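Phosphotriesterase family protein (PDB 3PNZ) probably hydrolyses phosphorylated sugar lactones, as a zinc-dependent lactonase built on the amidohydrolase fold. Local coordinates at residues Ala68-Gln80 with Phe134-Tyr148. Sequence-based numbering, arbitrary orientation.
Sequences AVDYGRRVLDVAQ and FVVNEVENGLEGTPY
NH1 of R73 is shared by two carboxylates, E138 OE2 at 2.8 Å and E144 OE1 at 3.0 Å, while NH2 of R73 reaches E138 OE1 at 3.0 Å. R73 thus meets E138 end-on, one nitrogen to each oxygen, both on their syn sides, but the bonds are bent, the donors 31° out of the carboxylate plane. E144 OE1 is met on its anti side. Arginine suits this buried place because its planar cation can bond two acids at its edge, give NE to T67 O and NH2 also to T92 O, and still pack by its faces: L143 CD2 sits over one, 3.4 Å from CZ of R73, and the A68-V69 peptide lies against the other. Glutamate suits position 144 because its two oxygens serve R73, K106 and two waters that lead to the backbone of V69, R73 and V75. Along helix 75-85 the contact turns apolar. A79 CB, small enough to approach closely, makes a CH-pi contact over the Y148 ring, 3.6 Å from its centroid, while L76 CD2 touches the ring edge. Branched V75 sets CG2 against L143 CB and CG1 against T146 OG1 and Y148 CB. In this TIM-barrel family protein, the contact joins the loop after strand 62-65 and helix 75-85 to helix 128-140 and the turn before strand 150-152.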
ATOM      1  N   ALA A  68      -1.364  -0.059  -8.077  1.00 20.38           N
ATOM      2  CA  ALA A  68      -0.494   0.749  -8.931  1.00 21.24           C
ATOM      3  C   ALA A  68      -0.825   0.534 -10.409  1.00 20.70           C
ATOM      4  O   ALA A  68      -1.707  -0.254 -10.733  1.00 21.61           O
ATOM      5  CB  ALA A  68       0.973   0.420  -8.655  1.00 23.32           C
ATOM      6  N   VAL A  69      -0.105   1.208 -11.306  1.00 21.36           N
ATOM      7  CA  VAL A  69      -0.500   1.233 -12.719  1.00 23.41           C
ATOM      8  C   VAL A  69      -0.406  -0.139 -13.391  1.00 21.84           C
ATOM      9  O   VAL A  69      -1.157  -0.430 -14.326  1.00 22.35           O
ATOM     10  CB  VAL A  69       0.308   2.272 -13.531  1.00 22.76           C
ATOM     11  CG1 VAL A  69       1.732   1.778 -13.792  1.00 23.68           C
ATOM     12  CG2 VAL A  69      -0.401   2.587 -14.840  1.00 23.43           C
ATOM     13  N   ASP A  70       0.505  -0.976 -12.900  1.00 21.13           N
ATOM     14  CA  ASP A  70       0.692  -2.327 -13.434  1.00 21.89           C
ATOM     15  C   ASP A  70      -0.293  -3.353 -12.850  1.00 23.40           C
ATOM     16  O   ASP A  70      -0.250  -4.536 -13.195  1.00 25.34           O
ATOM     17  CB  ASP A  70       2.149  -2.784 -13.228  1.00 24.51           C
ATOM     18  CG  ASP A  70       2.644  -2.580 -11.793  1.00 25.86           C
ATOM     19  OD1 ASP A  70       1.927  -1.972 -10.972  1.00 24.73           O
ATOM     20  OD2 ASP A  70       3.764  -3.045 -11.479  1.00 29.48           O
ATOM     21  N   TYR A  71      -1.194  -2.900 -11.985  1.00 22.08           N
ATOM     22  CA  TYR A  71      -2.098  -3.811 -11.295  1.00 23.46           C
ATOM     23  C   TYR A  71      -3.565  -3.594 -11.688  1.00 23.58           C
ATOM     24  O   TYR A  71      -4.478  -3.959 -10.947  1.00 24.92           O
ATOM     25  CB  TYR A  71      -1.899  -3.715  -9.770  1.00 22.70           C
ATOM     26  CG  TYR A  71      -2.165  -5.018  -9.053  1.00 23.14           C
ATOM     27  CD1 TYR A  71      -1.303  -6.098  -9.200  1.00 25.33           C
ATOM     28  CD2 TYR A  71      -3.278  -5.174  -8.243  1.00 23.72           C
ATOM     29  CE1 TYR A  71      -1.541  -7.301  -8.555  1.00 24.31           C
ATOM     30  CE2 TYR A  71      -3.529  -6.381  -7.589  1.00 26.07           C
ATOM     31  CZ  TYR A  71      -2.651  -7.438  -7.754  1.00 26.26           C
ATOM     32  OH  TYR A  71      -2.885  -8.637  -7.113  1.00 29.10           O
ATOM     33  N   GLY A  72      -3.777  -2.996 -12.861  1.00 23.14           N
ATOM     34  CA  GLY A  72      -5.106  -2.893 -13.449  1.00 23.58           C
ATOM     35  C   GLY A  72      -6.110  -2.079 -12.655  1.00 24.04           C
ATOM     36  O   GLY A  72      -7.153  -2.580 -12.245  1.00 23.66           O
ATOM     37  N   ARG A  73      -5.811  -0.800 -12.461  1.00 21.20           N
ATOM     38  CA  ARG A  73      -6.680   0.051 -11.671  1.00 24.82           C
ATOM     39  C   ARG A  73      -8.071   0.180 -12.284  1.00 23.43           C
ATOM     40  O   ARG A  73      -8.235   0.143 -13.507  1.00 22.78           O
ATOM     41  CB  ARG A  73      -6.082   1.449 -11.529  1.00 22.82           C
ATOM     42  CG  ARG A  73      -4.669   1.505 -10.964  1.00 24.80           C
ATOM     43  CD  ARG A  73      -4.419   2.935 -10.524  1.00 22.34           C
ATOM     44  NE  ARG A  73      -3.067   3.251 -10.079  1.00 20.84           N
ATOM     45  CZ  ARG A  73      -2.154   3.861 -10.832  1.00 23.30           C
ATOM     46  NH1 ARG A  73      -2.417   4.170 -12.101  1.00 22.82           N
ATOM     47  NH2 ARG A  73      -0.968   4.151 -10.324  1.00 22.09           N
ATOM     48  N   ARG A  74      -9.060   0.321 -11.409  1.00 22.56           N
ATOM     49  CA  ARG A  74     -10.411   0.720 -11.787  1.00 25.44           C
ATOM     50  C   ARG A  74     -10.766   1.958 -10.958  1.00 23.03           C
ATOM     51  O   ARG A  74     -11.614   1.909 -10.063  1.00 21.65           O
ATOM     52  CB  ARG A  74     -11.393  -0.427 -11.530  1.00 25.64           C
ATOM     53  CG  ARG A  74     -11.199  -1.627 -12.455  1.00 25.59           C
ATOM     54  CD  ARG A  74     -11.296  -1.183 -13.903  1.00 26.57           C
ATOM     55  NE  ARG A  74     -11.295  -2.282 -14.866  1.00 29.51           N
ATOM     56  CZ  ARG A  74     -10.210  -2.774 -15.461  1.00 31.74           C
ATOM     57  NH1 ARG A  74      -8.999  -2.289 -15.189  1.00 29.48           N
ATOM     58  NH2 ARG A  74     -10.337  -3.764 -16.332  1.00 31.97           N
ATOM     59  N   VAL A  75     -10.085   3.062 -11.250  1.00 22.98           N
ATOM     60  CA  VAL A  75     -10.160   4.263 -10.422  1.00 23.56           C
ATOM     61  C   VAL A  75     -11.576   4.825 -10.302  1.00 24.04           C
ATOM     62  O   VAL A  75     -11.992   5.242  -9.221  1.00 22.50           O
ATOM     63  CB  VAL A  75      -9.202   5.356 -10.934  1.00 25.02           C
ATOM     64  CG1 VAL A  75      -9.316   6.618 -10.085  1.00 24.85           C
ATOM     65  CG2 VAL A  75      -7.770   4.837 -10.931  1.00 25.84           C
ATOM     66  N   LEU A  76     -12.323   4.837 -11.401  1.00 24.44           N
ATOM     67  CA  LEU A  76     -13.680   5.373 -11.343  1.00 27.53           C
ATOM     68  C   LEU A  76     -14.580   4.551 -10.422  1.00 26.15           C
ATOM     69  O   LEU A  76     -15.428   5.102  -9.726  1.00 25.96           O
ATOM     70  CB  LEU A  76     -14.294   5.497 -12.744  1.00 25.51           C
ATOM     71  CG  LEU A  76     -13.573   6.482 -13.670  1.00 24.90           C
ATOM     72  CD1 LEU A  76     -14.181   6.461 -15.067  1.00 33.06           C
ATOM     73  CD2 LEU A  76     -13.603   7.886 -13.080  1.00 28.35           C
ATOM     74  N   ASP A  77     -14.387   3.232 -10.405  1.00 25.93           N
ATOM     75  CA  ASP A  77     -15.181   2.370  -9.532  1.00 23.75           C
ATOM     76  C   ASP A  77     -14.830   2.621  -8.069  1.00 22.60           C
ATOM     77  O   ASP A  77     -15.703   2.674  -7.207  1.00 24.04           O
ATOM     78  CB  ASP A  77     -14.950   0.890  -9.869  1.00 27.26           C
ATOM     79  CG  ASP A  77     -15.560   0.486 -11.205  1.00 33.20           C
ATOM     80  OD1 ASP A  77     -16.759   0.759 -11.424  1.00 32.73           O
ATOM     81  OD2 ASP A  77     -14.844  -0.119 -12.032  1.00 35.45           O
ATOM     82  N   VAL A  78     -13.539   2.753  -7.789  1.00 23.14           N
ATOM     83  CA  VAL A  78     -13.100   3.034  -6.426  1.00 23.27           C
ATOM     84  C   VAL A  78     -13.606   4.401  -5.954  1.00 23.19           C
ATOM     85  O   VAL A  78     -14.054   4.550  -4.821  1.00 23.14           O
ATOM     86  CB  VAL A  78     -11.563   2.928  -6.303  1.00 23.33           C
ATOM     87  CG1 VAL A  78     -11.098   3.346  -4.915  1.00 23.45           C
ATOM     88  CG2 VAL A  78     -11.116   1.493  -6.611  1.00 22.03           C
ATOM     89  N   ALA A  79     -13.546   5.394  -6.834  1.00 25.15           N
ATOM     90  CA  ALA A  79     -14.075   6.717  -6.509  1.00 24.20           C
ATOM     91  C   ALA A  79     -15.566   6.642  -6.194  1.00 26.05           C
ATOM     92  O   ALA A  79     -16.038   7.263  -5.243  1.00 25.49           O
ATOM     93  CB  ALA A  79     -13.811   7.701  -7.652  1.00 25.00           C
ATOM     94  N   GLN A  80     -16.305   5.860  -6.978  1.00 24.83           N
ATOM     95  CA  GLN A  80     -17.739   5.712  -6.745  1.00 26.65           C
ATOM     96  C   GLN A  80     -18.020   5.046  -5.397  1.00 25.10           C
ATOM     97  O   GLN A  80     -18.938   5.438  -4.681  1.00 26.13           O
ATOM     98  CB  GLN A  80     -18.403   4.936  -7.887  1.00 24.88           C
ATOM     99  CG  GLN A  80     -19.917   4.887  -7.779  1.00 26.95           C
ATOM    100  CD  GLN A  80     -20.548   6.265  -7.902  1.00 33.61           C
ATOM    101  OE1 GLN A  80     -20.018   7.143  -8.587  1.00 33.18           O
ATOM    102  NE2 GLN A  80     -21.677   6.463  -7.231  1.00 31.67           N
ATOM    103  N   PHE A 134       5.459  10.834 -15.374  1.00 21.39           N
ATOM    104  CA  PHE A 134       4.257  10.015 -15.287  1.00 22.01           C
ATOM    105  C   PHE A 134       3.738   9.919 -13.849  1.00 21.44           C
ATOM    106  O   PHE A 134       2.545  10.109 -13.588  1.00 21.45           O
ATOM    107  CB  PHE A 134       4.520   8.609 -15.848  1.00 24.93           C
ATOM    108  CG  PHE A 134       3.506   7.598 -15.410  1.00 26.55           C
ATOM    109  CD1 PHE A 134       2.274   7.519 -16.035  1.00 29.66           C
ATOM    110  CD2 PHE A 134       3.775   6.743 -14.350  1.00 27.21           C
ATOM    111  CE1 PHE A 134       1.327   6.605 -15.616  1.00 28.75           C
ATOM    112  CE2 PHE A 134       2.834   5.823 -13.928  1.00 31.18           C
ATOM    113  CZ  PHE A 134       1.610   5.754 -14.560  1.00 30.14           C
ATOM    114  N   VAL A 135       4.639   9.630 -12.915  1.00 21.84           N
ATOM    115  CA  VAL A 135       4.269   9.497 -11.512  1.00 20.92           C
ATOM    116  C   VAL A 135       3.815  10.844 -10.945  1.00 22.14           C
ATOM    117  O   VAL A 135       2.820  10.923 -10.233  1.00 22.02           O
ATOM    118  CB  VAL A 135       5.433   8.926 -10.666  1.00 21.56           C
ATOM    119  CG1 VAL A 135       5.047   8.846  -9.192  1.00 18.27           C
ATOM    120  CG2 VAL A 135       5.850   7.548 -11.190  1.00 22.97           C
ATOM    121  N   VAL A 136       4.553  11.902 -11.264  1.00 21.03           N
ATOM    122  CA  VAL A 136       4.181  13.237 -10.807  1.00 21.46           C
ATOM    123  C   VAL A 136       2.776  13.611 -11.286  1.00 20.63           C
ATOM    124  O   VAL A 136       1.971  14.158 -10.531  1.00 23.18           O
ATOM    125  CB  VAL A 136       5.190  14.297 -11.280  1.00 23.92           C
ATOM    126  CG1 VAL A 136       4.675  15.702 -10.959  1.00 22.11           C
ATOM    127  CG2 VAL A 136       6.543  14.068 -10.627  1.00 22.21           C
ATOM    128  N   ASN A 137       2.481  13.294 -12.541  1.00 22.53           N
ATOM    129  CA  ASN A 137       1.179  13.623 -13.116  1.00 25.13           C
ATOM    130  C   ASN A 137       0.039  12.871 -12.433  1.00 25.18           C
ATOM    131  O   ASN A 137      -1.062  13.401 -12.293  1.00 24.92           O
ATOM    132  CB  ASN A 137       1.177  13.381 -14.629  1.00 25.52           C
ATOM    133  CG  ASN A 137       2.018  14.411 -15.387  1.00 33.84           C
ATOM    134  OD1 ASN A 137       2.300  15.497 -14.877  1.00 32.71           O
ATOM    135  ND2 ASN A 137       2.421  14.067 -16.606  1.00 32.11           N
ATOM    136  N   GLU A 138       0.303  11.640 -11.990  1.00 22.87           N
ATOM    137  CA  GLU A 138      -0.712  10.879 -11.256  1.00 21.59           C
ATOM    138  C   GLU A 138      -1.052  11.531  -9.913  1.00 22.24           C
ATOM    139  O   GLU A 138      -2.199  11.483  -9.457  1.00 22.00           O
ATOM    140  CB  GLU A 138      -0.274   9.414 -11.067  1.00 23.04           C
ATOM    141  CG  GLU A 138      -0.226   8.634 -12.366  1.00 24.37           C
ATOM    142  CD  GLU A 138      -0.231   7.121 -12.169  1.00 26.71           C
ATOM    143  OE1 GLU A 138       0.507   6.615 -11.293  1.00 26.44           O
ATOM    144  OE2 GLU A 138      -0.972   6.435 -12.906  1.00 24.75           O
ATOM    145  N   VAL A 139      -0.053  12.151  -9.292  1.00 20.25           N
ATOM    146  CA  VAL A 139      -0.226  12.795  -7.997  1.00 18.02           C
ATOM    147  C   VAL A 139      -0.841  14.188  -8.135  1.00 22.97           C
ATOM    148  O   VAL A 139      -1.690  14.581  -7.341  1.00 22.44           O
ATOM    149  CB  VAL A 139       1.118  12.932  -7.267  1.00 20.37           C
ATOM    150  CG1 VAL A 139       0.980  13.803  -6.028  1.00 21.52           C
ATOM    151  CG2 VAL A 139       1.648  11.545  -6.887  1.00 21.39           C
ATOM    152  N   GLU A 140      -0.403  14.914  -9.156  1.00 22.07           N
ATOM    153  CA  GLU A 140      -0.758  16.329  -9.302  1.00 26.09           C
ATOM    154  C   GLU A 140      -1.983  16.595 -10.175  1.00 28.46           C
ATOM    155  O   GLU A 140      -2.708  17.568  -9.950  1.00 29.31           O
ATOM    156  CB  GLU A 140       0.445  17.115  -9.825  1.00 24.60           C
ATOM    157  CG  GLU A 140       1.653  17.073  -8.903  1.00 27.36           C
ATOM    158  CD  GLU A 140       1.473  17.863  -7.611  1.00 36.43           C
ATOM    159  OE1 GLU A 140       0.322  18.077  -7.169  1.00 44.24           O
ATOM    160  OE2 GLU A 140       2.499  18.280  -7.031  1.00 45.82           O
ATOM    161  N   ASN A 141      -2.215  15.739 -11.166  1.00 27.03           N
ATOM    162  CA  ASN A 141      -3.316  15.929 -12.104  1.00 26.52           C
ATOM    163  C   ASN A 141      -4.432  14.906 -11.928  1.00 28.11           C
ATOM    164  O   ASN A 141      -5.613  15.253 -11.898  1.00 27.53           O
ATOM    165  CB  ASN A 141      -2.799  15.884 -13.543  1.00 25.95           C
ATOM    166  CG  ASN A 141      -1.806  16.993 -13.842  1.00 30.47           C
ATOM    167  OD1 ASN A 141      -1.781  18.011 -13.159  1.00 35.48           O
ATOM    168  ND2 ASN A 141      -0.986  16.797 -14.864  1.00 34.01           N
ATOM    169  N   GLY A 142      -4.057  13.634 -11.830  1.00 24.84           N
ATOM    170  CA  GLY A 142      -5.029  12.578 -11.623  1.00 24.10           C
ATOM    171  C   GLY A 142      -4.557  11.231 -12.139  1.00 23.20           C
ATOM    172  O   GLY A 142      -3.665  11.146 -12.983  1.00 24.20           O
ATOM    173  N   LEU A 143      -5.163  10.170 -11.619  1.00 24.03           N
ATOM    174  CA  LEU A 143      -4.839   8.817 -12.052  1.00 25.83           C
ATOM    175  C   LEU A 143      -5.542   8.442 -13.359  1.00 24.66           C
ATOM    176  O   LEU A 143      -6.757   8.569 -13.477  1.00 28.37           O
ATOM    177  CB  LEU A 143      -5.215   7.818 -10.954  1.00 25.08           C
ATOM    178  CG  LEU A 143      -4.366   7.851  -9.679  1.00 25.85           C
ATOM    179  CD1 LEU A 143      -5.179   7.404  -8.466  1.00 26.36           C
ATOM    180  CD2 LEU A 143      -3.097   7.014  -9.836  1.00 22.75           C
ATOM    181  N   GLU A 144      -4.764   7.979 -14.332  1.00 27.50           N
ATOM    182  CA  GLU A 144      -5.309   7.350 -15.539  1.00 28.11           C
ATOM    183  C   GLU A 144      -6.404   8.138 -16.251  1.00 33.49           C
ATOM    184  O   GLU A 144      -7.439   7.580 -16.618  1.00 33.26           O
ATOM    185  CB  GLU A 144      -5.826   5.950 -15.206  1.00 31.00           C
ATOM    186  CG  GLU A 144      -4.759   5.097 -14.570  1.00 27.97           C
ATOM    187  CD  GLU A 144      -5.124   3.628 -14.498  1.00 30.88           C
ATOM    188  OE1 GLU A 144      -4.280   2.858 -14.002  1.00 28.12           O
ATOM    189  OE2 GLU A 144      -6.235   3.246 -14.929  1.00 29.64           O
ATOM    190  N   GLY A 145      -6.172   9.430 -16.452  1.00 33.71           N
ATOM    191  CA  GLY A 145      -7.121  10.264 -17.173  1.00 33.69           C
ATOM    192  C   GLY A 145      -8.324  10.727 -16.367  1.00 34.67           C
ATOM    193  O   GLY A 145      -9.214  11.390 -16.906  1.00 39.48           O
ATOM    194  N   THR A 146      -8.364  10.384 -15.082  1.00 27.75           N
ATOM    195  CA  THR A 146      -9.456  10.810 -14.212  1.00 27.14           C
ATOM    196  C   THR A 146      -9.001  12.002 -13.376  1.00 24.94           C
ATOM    197  O   THR A 146      -7.809  12.318 -13.339  1.00 28.72           O
ATOM    198  CB  THR A 146      -9.893   9.681 -13.253  1.00 28.71           C
ATOM    199  OG1 THR A 146      -8.952   9.590 -12.171  1.00 26.74           O
ATOM    200  CG2 THR A 146      -9.982   8.335 -13.992  1.00 28.02           C
ATOM    201  N   PRO A 147      -9.944  12.664 -12.689  1.00 28.19           N
ATOM    202  CA  PRO A 147      -9.578  13.779 -11.810  1.00 28.76           C
ATOM    203  C   PRO A 147      -9.191  13.335 -10.403  1.00 27.24           C
ATOM    204  O   PRO A 147      -8.988  14.190  -9.541  1.00 26.46           O
ATOM    205  CB  PRO A 147     -10.877  14.600 -11.720  1.00 29.53           C
ATOM    206  CG  PRO A 147     -11.891  13.886 -12.589  1.00 34.69           C
ATOM    207  CD  PRO A 147     -11.401  12.496 -12.771  1.00 30.12           C
ATOM    208  N   TYR A 148      -9.095  12.032 -10.163  1.00 28.07           N
ATOM    209  CA  TYR A 148      -8.796  11.550  -8.822  1.00 26.50           C
ATOM    210  C   TYR A 148      -7.297  11.349  -8.654  1.00 24.76           C
ATOM    211  O   TYR A 148      -6.709  10.464  -9.271  1.00 27.03           O
ATOM    212  CB  TYR A 148      -9.586  10.267  -8.537  1.00 25.31           C
ATOM    213  CG  TYR A 148     -11.064  10.470  -8.798  1.00 26.25           C
ATOM    214  CD1 TYR A 148     -11.842  11.226  -7.927  1.00 25.23           C
ATOM    215  CD2 TYR A 148     -11.672   9.941  -9.929  1.00 27.57           C
ATOM    216  CE1 TYR A 148     -13.196  11.440  -8.173  1.00 29.20           C
ATOM    217  CE2 TYR A 148     -13.022  10.147 -10.181  1.00 26.14           C
ATOM    218  CZ  TYR A 148     -13.777  10.895  -9.299  1.00 31.28           C
ATOM    219  OH  TYR A 148     -15.121  11.102  -9.543  1.00 34.15           O
TER
HETATM  220  O   HOH W   1      -3.901   0.304 -14.359  1.00 25.55           O
HETATM  221  O   HOH W   2      -8.817   3.255 -13.882  1.00 30.51           O